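Side-chain contacts in nitrogenase molybdenum-iron protein beta chain (PDB 4WES), which forms, with the alpha chain, the molybdenum-iron component of nitrogenase, which reduces dinitrogen to ammonium and carries an [8Fe-7S] cluster at the alpha-beta interface: residues 150-153 / 154-157; 245-248 / 249-253. All blocks are in the same frame, centred on the assembly; numbering follows the deposited sequence.

Contact 1. Residues 150-153 / 154-157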
loop_
_atom_site.group_PDB
_atom_site.type_symbol
_atom_site.label_atom_id
_atom_site.label_comp_id
_atom_site.label_asym_id
_atom_site.label_seq_id
_atom_site.Cartn_x
_atom_site.Cartn_y
_atom_site.Cartn_z
ATOM N N PHE B 150 24.806 -6.220 -16.550
ATOM C CA PHE B 150 25.177 -5.045 -15.772
ATOM C C PHE B 150 26.653 -5.149 -15.365
ATOM O O PHE B 150 27.440 -4.211 -15.534
ATOM C CB PHE B 150 24.247 -4.915 -14.580
ATOM C CG PHE B 150 24.545 -3.720 -13.702
ATOM C CD1 PHE B 150 23.837 -2.545 -13.843
ATOM C CD2 PHE B 150 25.497 -3.800 -12.715
ATOM C CE1 PHE B 150 24.096 -1.460 -13.044
ATOM C CE2 PHE B 150 25.775 -2.705 -11.905
ATOM C CZ PHE B 150 25.042 -1.548 -12.048
ATOM N N ALA B 151 27.025 -6.287 -14.785
ATOM C CA ALA B 151 28.390 -6.457 -14.306
ATOM C C ALA B 151 29.396 -6.267 -15.409
ATOM O O ALA B 151 30.473 -5.657 -15.194
ATOM C CB ALA B 151 28.574 -7.815 -13.675
ATOM N N ASN B 152 29.101 -6.826 -16.573
ATOM C CA ASN B 152 29.977 -6.724 -17.730
ATOM C C ASN B 152 30.107 -5.284 -18.250
ATOM O O ASN B 152 31.215 -4.816 -18.556
ATOM C CB ASN B 152 29.496 -7.672 -18.853
ATOM C CG ASN B 152 29.851 -9.099 -18.577
ATOM O OD1 ASN B 152 30.819 -9.388 -17.877
ATOM N ND2 ASN B 152 29.073 -10.010 -19.109
ATOM N N MET B 153 29.021 -4.532 -18.268
ATOM C CA MET B 153 29.096 -3.152 -18.711
ATOM C C MET B 153 29.970 -2.353 -17.744
ATOM O O MET B 153 30.734 -1.481 -18.169
ATOM C CB MET B 153 27.697 -2.527 -18.820
ATOM C CG MET B 153 27.692 -1.149 -19.494
ATOM S SD MET B 153 27.902 -1.180 -21.297
ATOM C CE MET B 153 29.605 -0.814 -21.462
ATOM N N VAL B 154 29.846 -2.612 -16.437
ATOM C CA VAL B 154 30.708 -1.902 -15.474
ATOM C C VAL B 154 32.169 -2.230 -15.747
ATOM O O VAL B 154 33.044 -1.341 -15.718
ATOM C CB VAL B 154 30.297 -2.224 -14.024
ATOM C CG1 VAL B 154 31.208 -1.547 -13.040
ATOM C CG2 VAL B 154 28.850 -1.805 -13.761
ATOM N N GLN B 155 32.478 -3.497 -16.004
ATOM C CA GLN B 155 33.802 -3.858 -16.430
ATOM C C GLN B 155 34.254 -3.098 -17.670
ATOM O O GLN B 155 35.417 -2.618 -17.741
ATOM C CB GLN B 155 33.909 -5.366 -16.676
ATOM C CG GLN B 155 35.333 -5.748 -17.040
ATOM C CD GLN B 155 35.451 -7.131 -17.555
ATOM O OE1 GLN B 155 34.725 -7.534 -18.459
ATOM N NE2 GLN B 155 36.355 -7.896 -16.956
ATOM N N GLY B 156 33.374 -2.956 -18.657
ATOM C CA GLY B 156 33.735 -2.187 -19.860
ATOM C C GLY B 156 34.064 -0.740 -19.584
ATOM O O GLY B 156 35.000 -0.178 -20.153
ATOM N N ILE B 157 33.304 -0.122 -18.698
ATOM C CA ILE B 157 33.597 1.236 -18.251
ATOM C C ILE B 157 35.001 1.322 -17.665
ATOM O O ILE B 157 35.810 2.194 -18.036
ATOM C CB ILE B 157 32.554 1.701 -17.205
ATOM C CG1 ILE B 157 31.170 1.862 -17.822
ATOM C CG2 ILE B 157 33.013 2.981 -16.526
ATOM C CD1 ILE B 157 30.043 2.014 -16.813
HETATM O O HOH W 1 33.292 -9.753 -18.965
HETATM O O HOH W 2 33.728 -6.008 -20.562
#
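F150 and V154 meet one turn apart in the alpha-helix 146-161, where the chain winds with regular i to i+4 backbone hydrogen bonds. The phenyl ring and the valine cross at a slant: methyl CG2 of V154 comes obliquely to the F150 ring, nearest CE2 at 3.7 Å. The valine torsion explains the choice of branch, since CG1 lies opposite the backbone N (chi1 178°) and CG2 is left beside that N, back toward the preceding turn, 3.3 Å from F150 O. Y30 and A31 of helix 24-33 pack against the F150 side chain, and F201 and P202 press on V154, so this face of the helix is buried.

The polar face belongs to N152 and Q155. Their side-chain oxygens do not bond to each other; OD1 of N152 and OE1 of Q155 are 4.4 Å apart, and one water bridges them, giving a hydrogen to each at 2.7 Å. A second water donates to OE1 of Q155 at 2.8 Å and only weakly to the backbone O of N152. The other end of the N152 amide is also held, because ND2 bonds to Q24 of helix 24-33. Within the backbone, G156 N reaches N152 O at 2.9 Å, with an N-H...O angle of 155°.

Contact 2. Residues 245-248 / 249-253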
loop_
_atom_site.group_PDB
_atom_site.type_symbol
_atom_site.label_atom_id
_atom_site.label_comp_id
_atom_site.label_asym_id
_atom_site.label_seq_id
_atom_site.Cartn_x
_atom_site.Cartn_y
_atom_site.Cartn_z
ATOM N N ALA B 245 26.613 -8.238 -9.186
ATOM C CA ALA B 245 26.561 -7.096 -10.071
ATOM C C ALA B 245 27.878 -6.306 -10.113
ATOM O O ALA B 245 28.171 -5.682 -11.136
ATOM C CB ALA B 245 25.434 -6.151 -9.661
ATOM N N SER B 246 28.590 -6.263 -8.996
ATOM C CA SER B 246 29.575 -5.218 -8.805
ATOM C C SER B 246 31.035 -5.692 -8.701
ATOM O O SER B 246 31.960 -4.896 -8.937
ATOM C CB SER B 246 29.231 -4.406 -7.554
ATOM O OG SER B 246 27.920 -3.873 -7.671
ATOM N N ASP B 247 31.266 -6.962 -8.336
ATOM C CA ASP B 247 32.639 -7.382 -8.073
ATOM C C ASP B 247 33.493 -7.367 -9.318
ATOM O O ASP B 247 34.671 -7.037 -9.228
ATOM C CB ASP B 247 32.689 -8.782 -7.467
ATOM C CG ASP B 247 32.658 -8.821 -5.976
ATOM O OD1 ASP B 247 32.483 -7.795 -5.313
ATOM O OD2 ASP B 247 32.832 -9.960 -5.442
ATOM N N LEU B 248 32.957 -7.737 -10.475
ATOM C CA LEU B 248 33.799 -7.808 -11.662
ATOM C C LEU B 248 34.414 -6.443 -11.950
ATOM O O LEU B 248 35.613 -6.314 -12.206
ATOM C CB LEU B 248 33.034 -8.341 -12.856
ATOM C CG LEU B 248 33.860 -8.455 -14.142
ATOM C CD1 LEU B 248 34.974 -9.462 -14.027
ATOM C CD2 LEU B 248 32.959 -8.819 -15.321
ATOM N N GLY B 249 33.596 -5.407 -11.895
ATOM C CA GLY B 249 34.098 -4.063 -12.107
ATOM C C GLY B 249 35.136 -3.652 -11.057
ATOM O O GLY B 249 36.199 -3.084 -11.376
ATOM N N ALA B 250 34.842 -3.949 -9.785
ATOM C CA ALA B 250 35.759 -3.580 -8.695
ATOM C C ALA B 250 37.106 -4.283 -8.827
ATOM O O ALA B 250 38.175 -3.661 -8.648
ATOM C CB ALA B 250 35.148 -3.882 -7.361
ATOM N N LYS B 251 37.079 -5.571 -9.142
ATOM C CA LYS B 251 38.294 -6.349 -9.337
ATOM C C LYS B 251 39.083 -5.886 -10.557
ATOM O O LYS B 251 40.325 -5.855 -10.545
ATOM C CB LYS B 251 37.930 -7.838 -9.457
ATOM C CG LYS B 251 37.420 -8.465 -8.180
ATOM C CD LYS B 251 36.964 -9.925 -8.329
ATOM C CE LYS B 251 36.555 -10.486 -6.977
ATOM N NZ LYS B 251 36.089 -11.903 -7.059
ATOM N N THR B 252 38.378 -5.547 -11.617
ATOM C CA THR B 252 39.026 -5.077 -12.838
ATOM C C THR B 252 39.753 -3.757 -12.547
ATOM O O THR B 252 40.877 -3.541 -13.011
ATOM C CB THR B 252 38.002 -4.925 -13.984
ATOM O OG1 THR B 252 37.381 -6.190 -14.234
ATOM C CG2 THR B 252 38.652 -4.455 -15.282
ATOM N N LEU B 253 39.113 -2.886 -11.769
ATOM C CA LEU B 253 39.703 -1.615 -11.391
ATOM C C LEU B 253 40.934 -1.814 -10.501
ATOM O O LEU B 253 41.931 -1.081 -10.609
ATOM C CB LEU B 253 38.652 -0.740 -10.698
ATOM C CG LEU B 253 39.091 0.681 -10.355
ATOM C CD1 LEU B 253 39.662 1.448 -11.526
ATOM C CD2 LEU B 253 37.914 1.423 -9.743
HETATM O O HOH W 3 30.814 -5.322 -12.246
HETATM O O HOH W 4 32.615 -12.143 -7.103
#
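T252 and L248 are joined twice, by backbone and by side chain, within helix 243-257, the crossover helix of a beta-alpha-beta unit between parallel strands 237-241 and 261-264. Hydrogen bonds come first. L248 O accepts T252 N at 2.9 Å in the usual i to i+4 manner, and the hydroxyl OG1 of T252 adds a second, shorter bond to L248 O at 2.7 Å. The two donors arrive from opposite faces of the carbonyl plane, the hydroxyl 37° out of it. A chi1 of -59° tucks OG1 beside its own backbone N, facing back down the helix toward that carbonyl. K251 N to D247 O, 2.8 Å and almost straight at 170°, continues the ladder.

Water takes over at G249. Its N is 2.8 Å from a water that accepts its hydrogen and in turn donates to A245 O, so a solvent molecule replaces the direct i to i+4 bond at this turn.

The charged pair is looser. OD2 of D247 and NZ of K251 stand 4.1 Å apart, beyond a salt bridge; the lysine is extended past CG and its CB and CG lie against D247 O. A water donates to OD2 and accepts only weakly from NZ. OD1 of D247 bonds instead to the hydroxyls of S240 and T263 on the two flanking strands. The aspartate is therefore committed mainly to the sheet, and the lysine probably contributes no more than a mild, solvent-screened attraction.

How the contacts relate
Contact 1 comes first along the chain, on helix 146-161, and contact 2 follows on helix 243-257; their centres are about 8 Å apart. Helix 243-257 connects neighbouring strands of the four-stranded parallel sheet 198-200, 172-175, 237-241, 261-264, while helix 146-161 follows strand 133-136 at the edge of another parallel sheet, so their packing joins two of the chain's parallel-sheet regions. Between them, methyl CB of A151 packs 3.3 Å from A245 O, and L248 rests on N152 and Q155. A weak hydrogen bond runs between Q155 NE2 and T252 OG1. Contact 1 lies nearer the metal centre, the N152 side chain being about 12 Å from the [8Fe-7S] cluster, whereas contact 2 is remote from the annotated sites.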